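Local coordinates for protein isocitrate dehydrogenase [NAD] subunit 2, mitochondrial (Saccharomyces cerevisiae, PDB 3BLX) that catalyses, with its partner subunit, the NAD(+)-dependent oxidative decarboxylation of isocitrate to 2-oxoglutarate in the citric acid cycle, and also binds RNA, at residues Phe110-Pro115 with Leu133-Thr138; Thr265-Ile270 with Glu278-Ser283; Pro115-Glu120 with Asn128-Leu133. All blocks are in the same frame, centred on the assembly; numbering follows the deposited sequence.

Contact 1: Phe110-Pro115 with Leu133-Thr138; sequences FANVRP and LIRENT
Asn112 holds its CG anti to the backbone N (chi1 -176°), and the Arg135 chain bends at chi2, which brings the two side chains alongside each other on one face of the central mixed sheet of this isocitrate/isopropylmalate dehydrogenase fold. Strands 109-117 and 130-136 run antiparallel here. The Asn112 amide carbon CG sits over the rim of one face of the Arg135 guanidinium, the two planes turned 56° apart. Asn112 OD1 is 3.4 Å from Arg135 NH1, but the angle is too poor for a hydrogen bond. The stronger polar partners lie elsewhere: Asn112 ND2 is hydrogen-bonded to Asn269 OD1, and Arg135 NH2 to the hydroxyl of Tyr142, which is probably critical for catalysis. Arg114, on the same face, pairs with Asp252, a probable metal ligand; both arginines probably bind substrate. On the other face, Val113 CG2 meets Ile134 CG1 at 4.0 Å. Paired backbone bonds link Asn112 with Arg135 and Arg114 with Leu133. Beyond them the amide of Asn137 swings across Asn112, its ND2 3.5 Å from Asn112 CB. The Asn137 backbone N gives a 2.9 Å bond to Phe110 O, approaching from above the carbonyl plane, 38° out of it.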
loop_
_atom_site.group_PDB
_atom_site.type_symbol
_atom_site.label_atom_id
_atom_site.label_comp_id
_atom_site.label_asym_id
_atom_site.label_seq_id
_atom_site.Cartn_x
_atom_site.Cartn_y
_atom_site.Cartn_z
ATOM N N PHE B 110 -29.697 1.788 -39.147
ATOM C CA PHE B 110 -29.383 0.452 -38.681
ATOM C C PHE B 110 -28.268 -0.202 -39.499
ATOM O O PHE B 110 -27.595 -1.113 -39.020
ATOM C CB PHE B 110 -30.648 -0.415 -38.650
ATOM C CG PHE B 110 -31.287 -0.583 -39.989
ATOM C CD1 PHE B 110 -30.831 -1.556 -40.866
ATOM C CD2 PHE B 110 -32.320 0.247 -40.387
ATOM C CE1 PHE B 110 -31.404 -1.698 -42.123
ATOM C CE2 PHE B 110 -32.903 0.102 -41.643
ATOM C CZ PHE B 110 -32.444 -0.869 -42.510
ATOM N N ALA B 111 -28.060 0.261 -40.724
ATOM C CA ALA B 111 -27.057 -0.354 -41.599
ATOM C C ALA B 111 -26.038 0.654 -42.062
ATOM O O ALA B 111 -26.382 1.779 -42.406
ATOM C CB ALA B 111 -27.714 -0.999 -42.789
ATOM N N ASN B 112 -24.782 0.237 -42.075
ATOM C CA ASN B 112 -23.685 1.057 -42.565
ATOM C C ASN B 112 -23.108 0.379 -43.805
ATOM O O ASN B 112 -22.642 -0.740 -43.717
ATOM C CB ASN B 112 -22.609 1.204 -41.474
ATOM C CG ASN B 112 -21.463 2.129 -41.875
ATOM O OD1 ASN B 112 -20.321 1.698 -42.041
ATOM N ND2 ASN B 112 -21.767 3.405 -42.029
ATOM N N VAL B 113 -23.165 1.048 -44.957
ATOM C CA VAL B 113 -22.644 0.492 -46.201
ATOM C C VAL B 113 -21.277 1.066 -46.515
ATOM O O VAL B 113 -21.135 2.265 -46.618
ATOM C CB VAL B 113 -23.579 0.786 -47.342
ATOM C CG1 VAL B 113 -23.057 0.164 -48.620
ATOM C CG2 VAL B 113 -24.964 0.272 -46.984
ATOM N N ARG B 114 -20.272 0.207 -46.634
ATOM C CA ARG B 114 -18.887 0.639 -46.828
ATOM C C ARG B 114 -18.241 -0.031 -48.025
ATOM O O ARG B 114 -17.719 -1.145 -47.893
ATOM C CB ARG B 114 -18.044 0.280 -45.606
ATOM C CG ARG B 114 -18.057 1.290 -44.497
ATOM C CD ARG B 114 -16.998 2.324 -44.710
ATOM N NE ARG B 114 -16.280 2.588 -43.470
ATOM C CZ ARG B 114 -14.969 2.442 -43.311
ATOM N NH1 ARG B 114 -14.204 2.056 -44.309
ATOM N NH2 ARG B 114 -14.418 2.699 -42.147
ATOM N N PRO B 115 -18.257 0.649 -49.195
ATOM C CA PRO B 115 -17.575 0.232 -50.428
ATOM C C PRO B 115 -16.086 0.470 -50.324
ATOM O O PRO B 115 -15.703 1.481 -49.776
ATOM C CB PRO B 115 -18.130 1.196 -51.470
ATOM C CG PRO B 115 -19.359 1.755 -50.874
ATOM C CD PRO B 115 -19.073 1.849 -49.429
ATOM N N LEU B 133 -19.053 -4.046 -47.990
ATOM C CA LEU B 133 -19.358 -4.562 -46.655
ATOM C C LEU B 133 -20.545 -3.839 -46.010
ATOM O O LEU B 133 -20.552 -2.627 -45.914
ATOM C CB LEU B 133 -18.135 -4.450 -45.758
ATOM C CG LEU B 133 -18.306 -4.962 -44.322
ATOM C CD1 LEU B 133 -18.636 -6.427 -44.325
ATOM C CD2 LEU B 133 -17.078 -4.717 -43.472
ATOM N N ILE B 134 -21.560 -4.581 -45.592
ATOM C CA ILE B 134 -22.660 -3.996 -44.850
ATOM C C ILE B 134 -22.535 -4.454 -43.387
ATOM O O ILE B 134 -22.442 -5.638 -43.099
ATOM C CB ILE B 134 -24.037 -4.405 -45.411
ATOM C CG1 ILE B 134 -24.358 -3.642 -46.692
ATOM C CG2 ILE B 134 -25.123 -4.047 -44.450
ATOM C CD1 ILE B 134 -23.650 -4.128 -47.875
ATOM N N ARG B 135 -22.506 -3.518 -42.451
ATOM C CA ARG B 135 -22.387 -3.894 -41.060
ATOM C C ARG B 135 -23.554 -3.363 -40.229
ATOM O O ARG B 135 -24.096 -2.312 -40.532
ATOM C CB ARG B 135 -21.038 -3.448 -40.514
ATOM C CG ARG B 135 -21.047 -2.105 -39.864
ATOM C CD ARG B 135 -20.193 -2.148 -38.572
ATOM N NE ARG B 135 -19.925 -0.819 -38.018
ATOM C CZ ARG B 135 -19.167 0.108 -38.610
ATOM N NH1 ARG B 135 -18.581 -0.129 -39.783
ATOM N NH2 ARG B 135 -18.995 1.288 -38.034
ATOM N N GLU B 136 -23.955 -4.117 -39.200
ATOM C CA GLU B 136 -25.014 -3.685 -38.283
ATOM C C GLU B 136 -24.530 -2.500 -37.407
ATOM O O GLU B 136 -23.366 -2.438 -37.030
ATOM C CB GLU B 136 -25.433 -4.877 -37.421
ATOM C CG GLU B 136 -26.916 -4.934 -37.058
ATOM C CD GLU B 136 -27.315 -3.968 -35.948
ATOM O OE1 GLU B 136 -26.444 -3.585 -35.139
ATOM O OE2 GLU B 136 -28.508 -3.597 -35.883
ATOM N N ASN B 137 -25.408 -1.551 -37.109
ATOM C CA ASN B 137 -25.009 -0.359 -36.358
ATOM C C ASN B 137 -25.699 -0.139 -34.999
ATOM O O ASN B 137 -25.230 0.651 -34.178
ATOM C CB ASN B 137 -25.210 0.889 -37.214
ATOM C CG ASN B 137 -23.909 1.473 -37.714
ATOM O OD1 ASN B 137 -22.816 1.051 -37.321
ATOM N ND2 ASN B 137 -24.021 2.466 -38.583
ATOM N N THR B 138 -26.811 -0.837 -34.790
ATOM C CA THR B 138 -27.655 -0.697 -33.613
ATOM C C THR B 138 -27.012 -1.244 -32.332
ATOM O O THR B 138 -26.683 -0.511 -31.398
ATOM C CB THR B 138 -28.995 -1.446 -33.833
ATOM O OG1 THR B 138 -29.816 -0.707 -34.746
ATOM C CG2 THR B 138 -29.763 -1.656 -32.520
#

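Contact 2: Thr265-Ile270 with Glu278-Ser283; sequences TPSANI and EAVHGS
Glu278 stands beside Ser267, CB on the same face of the sheet as the serine side chain. From CB, a chi1 of 52° turns CG between the backbone N and the carbonyl carbon, where it lies 3.4 Å from Ser267 OG. The chain then runs extended: CD comes to 3.8 Å from Asn269 ND2, and OE2 ends 3.0 Å from Asn269 ND2, with the carboxylate and amide planes 60° apart. The other oxygen, OE1, forms a salt bridge with Lys85, while Asn269 OD1 accepts from Asn112, so each flat group has a firm partner beyond this pair. The backbones belong to the beta hairpin of strands 266-271 and 275-279. Glu278 N gives a straight bond of 3.0 Å to Ser267 O, whereas the return bond from Ser267 N to Glu278 O is weak and strongly bent. Ser267 OG makes a weak bond to Glu278 O. Where strand 275-279 ends and strand 266-271 begins, Val280 fits its two methyls against the opposite segment: CG1 packs on Ser267 CB at 3.5 Å, and CG2 lies 4.0 Å from Thr265 CB. Val280 and Thr265 side chains both touch Arg114, a probable substrate ligand; the Thr265 hydroxyl is hydrogen-bonded to that of Ser255.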
loop_
_atom_site.group_PDB
_atom_site.type_symbol
_atom_site.label_atom_id
_atom_site.label_comp_id
_atom_site.label_asym_id
_atom_site.label_seq_id
_atom_site.Cartn_x
_atom_site.Cartn_y
_atom_site.Cartn_z
ATOM N N THR B 265 -12.680 6.955 -48.988
ATOM C CA THR B 265 -13.763 6.040 -48.662
ATOM C C THR B 265 -15.094 6.715 -48.335
ATOM O O THR B 265 -15.189 7.544 -47.414
ATOM C CB THR B 265 -13.365 5.128 -47.496
ATOM O OG1 THR B 265 -12.135 4.458 -47.807
ATOM C CG2 THR B 265 -14.458 4.104 -47.240
ATOM N N PRO B 266 -16.130 6.350 -49.093
ATOM C CA PRO B 266 -17.529 6.749 -48.934
ATOM C C PRO B 266 -18.214 5.807 -47.957
ATOM O O PRO B 266 -17.747 4.676 -47.761
ATOM C CB PRO B 266 -18.136 6.512 -50.326
ATOM C CG PRO B 266 -17.069 5.863 -51.138
ATOM C CD PRO B 266 -15.938 5.474 -50.254
ATOM N N SER B 267 -19.316 6.257 -47.369
ATOM C CA SER B 267 -20.071 5.417 -46.477
ATOM C C SER B 267 -21.506 5.888 -46.448
ATOM O O SER B 267 -21.795 7.073 -46.649
ATOM C CB SER B 267 -19.466 5.414 -45.064
ATOM O OG SER B 267 -20.093 6.358 -44.211
ATOM N N ALA B 268 -22.403 4.942 -46.213
ATOM C CA ALA B 268 -23.805 5.238 -46.168
ATOM C C ALA B 268 -24.364 4.696 -44.863
ATOM O O ALA B 268 -23.993 3.612 -44.413
ATOM C CB ALA B 268 -24.488 4.618 -47.330
ATOM N N ASN B 269 -25.248 5.463 -44.248
ATOM C CA ASN B 269 -25.923 5.028 -43.050
ATOM C C ASN B 269 -27.399 4.961 -43.302
ATOM O O ASN B 269 -28.050 5.976 -43.381
ATOM C CB ASN B 269 -25.596 5.982 -41.917
ATOM C CG ASN B 269 -24.194 5.792 -41.409
ATOM O OD1 ASN B 269 -23.935 4.885 -40.636
ATOM N ND2 ASN B 269 -23.277 6.624 -41.864
ATOM N N ILE B 270 -27.924 3.755 -43.457
ATOM C CA ILE B 270 -29.285 3.601 -43.938
ATOM C C ILE B 270 -30.249 3.369 -42.793
ATOM O O ILE B 270 -30.011 2.500 -41.958
ATOM C CB ILE B 270 -29.403 2.452 -44.976
ATOM C CG1 ILE B 270 -28.932 2.929 -46.354
ATOM C CG2 ILE B 270 -30.823 1.978 -45.095
ATOM C CD1 ILE B 270 -27.470 3.285 -46.417
ATOM N N GLU B 278 -21.765 10.020 -45.883
ATOM C CA GLU B 278 -20.623 10.750 -45.355
ATOM C C GLU B 278 -19.312 10.136 -45.754
ATOM O O GLU B 278 -19.231 8.941 -46.007
ATOM C CB GLU B 278 -20.691 10.806 -43.827
ATOM C CG GLU B 278 -20.886 9.463 -43.124
ATOM C CD GLU B 278 -20.797 9.543 -41.576
ATOM O OE1 GLU B 278 -20.177 10.486 -41.030
ATOM O OE2 GLU B 278 -21.346 8.644 -40.897
ATOM N N ALA B 279 -18.276 10.962 -45.801
ATOM C CA ALA B 279 -16.928 10.442 -45.869
ATOM C C ALA B 279 -16.568 9.955 -44.464
ATOM O O ALA B 279 -17.191 10.370 -43.499
ATOM C CB ALA B 279 -15.981 11.518 -46.320
ATOM N N VAL B 280 -15.570 9.087 -44.346
ATOM C CA VAL B 280 -15.216 8.553 -43.043
ATOM C C VAL B 280 -13.872 9.054 -42.543
ATOM O O VAL B 280 -13.413 8.634 -41.485
ATOM C CB VAL B 280 -15.231 7.005 -43.015
ATOM C CG1 VAL B 280 -16.543 6.487 -43.554
ATOM C CG2 VAL B 280 -14.090 6.439 -43.825
ATOM N N HIS B 281 -13.230 9.942 -43.297
ATOM C CA HIS B 281 -11.968 10.512 -42.830
ATOM C C HIS B 281 -12.240 11.603 -41.824
ATOM O O HIS B 281 -13.395 11.966 -41.606
ATOM C CB HIS B 281 -11.160 11.089 -43.986
ATOM C CG HIS B 281 -11.944 12.009 -44.867
ATOM N ND1 HIS B 281 -12.361 13.254 -44.457
ATOM C CD2 HIS B 281 -12.391 11.863 -46.137
ATOM C CE1 HIS B 281 -13.035 13.834 -45.434
ATOM N NE2 HIS B 281 -13.066 13.014 -46.465
ATOM N N GLY B 282 -11.174 12.148 -41.242
ATOM C CA GLY B 282 -11.285 13.145 -40.187
ATOM C C GLY B 282 -11.543 14.587 -40.590
ATOM O O GLY B 282 -11.760 14.907 -41.752
ATOM N N SER B 283 -11.537 15.476 -39.608
ATOM C CA SER B 283 -11.703 16.896 -39.873
ATOM C C SER B 283 -10.399 17.421 -40.439
ATOM O O SER B 283 -10.388 18.333 -41.262
ATOM C CB SER B 283 -12.011 17.637 -38.572
ATOM O OG SER B 283 -12.690 16.795 -37.660
#

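Contact 3: Pro115-Glu120 with Asn128-Leu133; sequences PAKSIE and NVDLVL
The carboxylate of Asp130 has one face overlaid by the aliphatic chain of Lys117. Lys117 CG lies almost straight above Asp130 CG at 3.6 Å, and Lys117 CD, shifted toward OD2, comes to 3.3 Å from Asp130 OD2, so two methylenes rather than the ammonium group lie on the flat group. Both side chains turn CG away from the backbone N (chi1 -159° in Lys117, -173° in Asp130), and they leave the sheet side by side in the same direction. The lysine then bends at chi3, and NZ remains 4.8 Å from Asp130 OD2, too far for a salt bridge, though the opposite charges probably still attract weakly. Asp130 OD1 has a long, weak ion pair with Arg181.

These residues sit where strands 109-117 and 130-136 of the central mixed sheet run antiparallel as far as the loop that joins them; this end of the strand pair begins just after Arg114, a probable substrate ligand. Lys117 and Asp130 form a non-hydrogen-bonded pair, next to the hydrogen-bonded pair of Ala116 and Leu131. In the latter, Ala116 N reaches Leu131 O at 2.8 Å and Leu131 N returns to Ala116 O at 2.9 Å. The methyl of Ala116 and CB of Leu131 share the opposite face of the sheet from Lys117, where helix 244-258 packs through Ser258 on the alanine and Asn254 on the leucine. Past the last paired residues, Ser118 N still donates to Val129 O over 2.9 Å. Ser118 OG, in turn, accepts a weak bond of 3.4 Å from Val129 N.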
loop_
_atom_site.group_PDB
_atom_site.type_symbol
_atom_site.label_atom_id
_atom_site.label_comp_id
_atom_site.label_asym_id
_atom_site.label_seq_id
_atom_site.Cartn_x
_atom_site.Cartn_y
_atom_site.Cartn_z
ATOM N N PRO B 115 -18.257 0.649 -49.195
ATOM C CA PRO B 115 -17.575 0.232 -50.428
ATOM C C PRO B 115 -16.086 0.470 -50.324
ATOM O O PRO B 115 -15.703 1.481 -49.776
ATOM C CB PRO B 115 -18.130 1.196 -51.470
ATOM C CG PRO B 115 -19.359 1.755 -50.874
ATOM C CD PRO B 115 -19.073 1.849 -49.429
ATOM N N ALA B 116 -15.257 -0.442 -50.814
ATOM C CA ALA B 116 -13.844 -0.131 -50.992
ATOM C C ALA B 116 -13.372 -0.514 -52.398
ATOM O O ALA B 116 -13.117 -1.679 -52.646
ATOM C CB ALA B 116 -13.005 -0.820 -49.938
ATOM N N LYS B 117 -13.288 0.463 -53.309
ATOM C CA LYS B 117 -12.875 0.187 -54.688
ATOM C C LYS B 117 -11.538 0.821 -55.050
ATOM O O LYS B 117 -11.227 1.917 -54.602
ATOM C CB LYS B 117 -13.966 0.567 -55.701
ATOM C CG LYS B 117 -13.795 -0.153 -57.055
ATOM C CD LYS B 117 -14.977 0.020 -58.020
ATOM C CE LYS B 117 -14.918 1.325 -58.818
ATOM N NZ LYS B 117 -16.080 1.494 -59.760
ATOM N N SER B 118 -10.740 0.106 -55.840
ATOM C CA SER B 118 -9.523 0.651 -56.438
ATOM C C SER B 118 -9.869 1.753 -57.442
ATOM O O SER B 118 -10.969 1.747 -58.033
ATOM C CB SER B 118 -8.734 -0.449 -57.131
ATOM O OG SER B 118 -8.014 -1.215 -56.184
ATOM N N ILE B 119 -8.952 2.708 -57.606
ATOM C CA ILE B 119 -9.122 3.774 -58.595
ATOM C C ILE B 119 -8.348 3.412 -59.859
ATOM O O ILE B 119 -7.134 3.175 -59.808
ATOM C CB ILE B 119 -8.630 5.139 -58.076
ATOM C CG1 ILE B 119 -9.425 5.587 -56.844
ATOM C CG2 ILE B 119 -8.713 6.179 -59.184
ATOM C CD1 ILE B 119 -10.954 5.610 -57.045
ATOM N N GLU B 120 -9.059 3.346 -60.984
ATOM C CA GLU B 120 -8.442 3.029 -62.277
ATOM C C GLU B 120 -7.426 4.086 -62.689
ATOM O O GLU B 120 -7.733 5.280 -62.719
ATOM C CB GLU B 120 -9.505 2.872 -63.376
ATOM C CG GLU B 120 -10.233 1.541 -63.335
ATOM C CD GLU B 120 -9.273 0.359 -63.339
ATOM O OE1 GLU B 120 -8.182 0.483 -63.946
ATOM O OE2 GLU B 120 -9.611 -0.685 -62.730
ATOM N N ASN B 128 -7.338 -4.125 -58.318
ATOM C CA ASN B 128 -8.580 -4.780 -58.703
ATOM C C ASN B 128 -9.451 -5.150 -57.536
ATOM O O ASN B 128 -10.173 -6.140 -57.577
ATOM C CB ASN B 128 -8.316 -6.008 -59.562
ATOM C CG ASN B 128 -7.807 -5.649 -60.932
ATOM O OD1 ASN B 128 -6.757 -6.134 -61.347
ATOM N ND2 ASN B 128 -8.540 -4.777 -61.644
ATOM N N VAL B 129 -9.391 -4.343 -56.495
ATOM C CA VAL B 129 -10.265 -4.556 -55.364
ATOM C C VAL B 129 -11.587 -3.802 -55.547
ATOM O O VAL B 129 -11.607 -2.632 -55.875
ATOM C CB VAL B 129 -9.546 -4.262 -54.001
ATOM C CG1 VAL B 129 -8.206 -3.644 -54.211
ATOM C CG2 VAL B 129 -10.400 -3.412 -53.086
ATOM N N ASP B 130 -12.694 -4.503 -55.364
ATOM C CA ASP B 130 -14.001 -3.864 -55.406
ATOM C C ASP B 130 -14.897 -4.527 -54.356
ATOM O O ASP B 130 -15.681 -5.416 -54.657
ATOM C CB ASP B 130 -14.601 -3.923 -56.820
ATOM C CG ASP B 130 -15.880 -3.123 -56.942
ATOM O OD1 ASP B 130 -16.371 -2.633 -55.894
ATOM O OD2 ASP B 130 -16.399 -2.988 -58.077
ATOM N N LEU B 131 -14.769 -4.070 -53.116
ATOM C CA LEU B 131 -15.387 -4.744 -51.989
ATOM C C LEU B 131 -16.603 -3.994 -51.490
ATOM O O LEU B 131 -16.630 -2.775 -51.510
ATOM C CB LEU B 131 -14.360 -4.878 -50.876
ATOM C CG LEU B 131 -13.212 -5.785 -51.284
ATOM C CD1 LEU B 131 -12.026 -5.684 -50.339
ATOM C CD2 LEU B 131 -13.720 -7.210 -51.395
ATOM N N VAL B 132 -17.613 -4.731 -51.046
ATOM C CA VAL B 132 -18.784 -4.115 -50.422
ATOM C C VAL B 132 -19.092 -4.808 -49.089
ATOM O O VAL B 132 -19.349 -6.014 -49.068
ATOM C CB VAL B 132 -20.032 -4.158 -51.345
ATOM C CG1 VAL B 132 -21.208 -3.526 -50.661
ATOM C CG2 VAL B 132 -19.747 -3.433 -52.622
ATOM N N LEU B 133 -19.053 -4.046 -47.990
ATOM C CA LEU B 133 -19.358 -4.562 -46.655
ATOM C C LEU B 133 -20.545 -3.839 -46.010
ATOM O O LEU B 133 -20.552 -2.627 -45.914
ATOM C CB LEU B 133 -18.135 -4.450 -45.758
ATOM C CG LEU B 133 -18.306 -4.962 -44.322
ATOM C CD1 LEU B 133 -18.636 -6.427 -44.325
ATOM C CD2 LEU B 133 -17.078 -4.717 -43.472
#

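All three contacts lie in the central mixed sheet, where strands 275-279, 266-271, 109-117 and 130-136 are successive neighbours. Contacts 1 and 3 use the same two strands and have centres about 16 Å apart; along the chain, contact 3 continues inward from contact 1, starting at the shared Pro115 and ending at the shared Leu133. Contact 2 comes later in sequence, its centre about 11 Å from that of contact 1 and about 15 Å from that of contact 3. Ala111 and Val113 probably hydrogen-bond to Ile270 and Ala268, joining the two hairpins into one surface. Arg114 and Arg135, two probable substrate-binding arginines, belong to contact 1, while contact 3 extends the same strand pair toward its outer loop.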